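Local coordinates for protein plexin-A4 (Homo sapiens, PDB 4E74) that probably binds Rho-family GTPases through a ubiquitin-like domain in the cytoplasmic part of a plexin, a transmembrane receptor that responds to semaphorins, at residues 31-34 / 35-39. Residues are numbered along the deposited sequence; the frame is centred on the assembly and turned at random.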
loop_
_atom_site.group_PDB
_atom_site.type_symbol
_atom_site.label_atom_id
_atom_site.label_comp_id
_atom_site.label_asym_id
_atom_site.label_seq_id
_atom_site.Cartn_x
_atom_site.Cartn_y
_atom_site.Cartn_z
ATOM N N VAL A 31 -17.211 -8.082 1.124
ATOM C CA VAL A 31 -15.876 -8.190 1.701
ATOM C C VAL A 31 -15.914 -8.844 3.067
ATOM O O VAL A 31 -16.713 -8.467 3.927
ATOM C CB VAL A 31 -15.185 -6.818 1.801
ATOM C CG1 VAL A 31 -13.784 -6.967 2.395
ATOM C CG2 VAL A 31 -15.145 -6.136 0.424
ATOM N N LYS A 32 -15.094 -9.878 3.252
ATOM C CA LYS A 32 -14.894 -10.488 4.576
ATOM C C LYS A 32 -13.996 -9.707 5.492
ATOM O O LYS A 32 -12.861 -9.320 5.121
ATOM C CB LYS A 32 -14.269 -11.914 4.439
ATOM C CG LYS A 32 -15.182 -12.970 3.868
ATOM C CD LYS A 32 -16.044 -13.685 4.894
ATOM C CE LYS A 32 -17.054 -14.583 4.186
ATOM N NZ LYS A 32 -17.893 -15.397 5.080
ATOM N N ILE A 33 -14.459 -9.458 6.718
ATOM C CA ILE A 33 -13.594 -8.920 7.771
ATOM C C ILE A 33 -13.872 -9.611 9.107
ATOM O O ILE A 33 -14.731 -10.491 9.169
ATOM C CB ILE A 33 -13.612 -7.370 7.888
ATOM C CG1 ILE A 33 -14.849 -6.875 8.611
ATOM C CG2 ILE A 33 -13.468 -6.663 6.515
ATOM C CD1 ILE A 33 -16.136 -7.248 7.891
ATOM N N LEU A 34 -13.095 -9.288 10.147
ATOM C CA LEU A 34 -13.307 -9.900 11.447
ATOM C C LEU A 34 -14.081 -8.951 12.323
ATOM O O LEU A 34 -13.873 -7.715 12.252
ATOM C CB LEU A 34 -11.997 -10.208 12.121
ATOM C CG LEU A 34 -11.093 -11.202 11.353
ATOM C CD1 LEU A 34 -9.718 -11.269 11.973
ATOM C CD2 LEU A 34 -11.744 -12.577 11.360
ATOM N N ASN A 35 -14.903 -9.521 13.195
ATOM C CA ASN A 35 -15.657 -8.661 14.129
ATOM C C ASN A 35 -14.807 -7.989 15.203
ATOM O O ASN A 35 -15.307 -7.038 15.872
ATOM C CB ASN A 35 -16.823 -9.405 14.734
ATOM C CG ASN A 35 -16.396 -10.469 15.700
ATOM O OD1 ASN A 35 -15.223 -10.844 15.808
ATOM N ND2 ASN A 35 -17.385 -11.016 16.415
ATOM N N CYS A 36 -13.538 -8.400 15.342
ATOM C CA CYS A 36 -12.573 -7.806 16.234
ATOM C C CYS A 36 -11.546 -6.857 15.596
ATOM O O CYS A 36 -10.640 -6.396 16.269
ATOM C CB CYS A 36 -11.838 -8.897 17.015
ATOM S SG CYS A 36 -11.017 -10.196 15.993
ATOM N N ASP A 37 -11.630 -6.661 14.274
ATOM C CA ASP A 37 -10.737 -5.743 13.573
ATOM C C ASP A 37 -11.098 -4.345 14.073
ATOM O O ASP A 37 -12.274 -4.039 14.307
ATOM C CB ASP A 37 -10.986 -5.770 12.061
ATOM C CG ASP A 37 -10.332 -6.971 11.346
ATOM O OD1 ASP A 37 -9.276 -7.402 11.807
ATOM O OD2 ASP A 37 -10.856 -7.357 10.294
ATOM N N THR A 38 -10.086 -3.547 14.284
ATOM C CA THR A 38 -10.357 -2.119 14.555
ATOM C C THR A 38 -10.998 -1.533 13.314
ATOM O O THR A 38 -10.888 -2.050 12.191
ATOM C CB THR A 38 -9.081 -1.326 14.883
ATOM O OG1 THR A 38 -8.217 -1.230 13.734
ATOM C CG2 THR A 38 -8.367 -1.883 16.125
ATOM N N ILE A 39 -11.638 -0.373 13.442
ATOM C CA ILE A 39 -12.209 0.222 12.204
ATOM C C ILE A 39 -11.144 0.557 11.148
ATOM O O ILE A 39 -11.405 0.461 9.954
ATOM C CB ILE A 39 -13.088 1.483 12.522
ATOM C CG1 ILE A 39 -14.229 1.107 13.469
ATOM C CG2 ILE A 39 -13.622 2.098 11.210
ATOM C CD1 ILE A 39 -15.098 -0.050 13.040
HETATM O O HOH W 1 -14.495 -5.154 13.220
#
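One face of the D37 carboxylate carries the amide and side chain of L34, and I33 meets the group at its OD2 edge. L34 CB sits directly beneath OD2 at 3.6 Å, and L34 CD1 lies 3.9 Å from D37 OD1. I33 CB, nearly in the carboxylate plane, approaches D37 OD2 to 3.7 Å. The L34 amide donates to the same oxygen, with L34 N 3.0 Å from D37 OD2. It arrives from above the plane, 54° out of it. D37 CG stands beside its own backbone N (chi1 -80°), which folds the acid back toward the strand end. Aspartate suits this place because its short side chain can reach an amide three residues earlier.

The second flat group, the L34 carbonyl, takes the amide of D37 from above its plane (66° out), with D37 N 3.2 Å from L34 O, closing the type I turn L34-D37. A water donates to the same oxygen and to D37 O, bridging the two peptides. C36 SG lies to one side of the turn, 4.0 Å from L34 CB, a loose apolar contact; Y11 touches both side chains. The CB bond of N35 points away from the strand end, and OD1 accepts the backbone N-H of K12.

This corner connects the second strand, 29-34, to the main helix, 39-50, of a ubiquitin-like (beta-grasp) fold; T38 is the helix N-cap, as befits its short hydroxyl side chain. Because D37 OD2 also forms a salt bridge with K45, one oxygen of the buried D37 links strand end, turn and helix; lysine and amide together would favour the ionised acid.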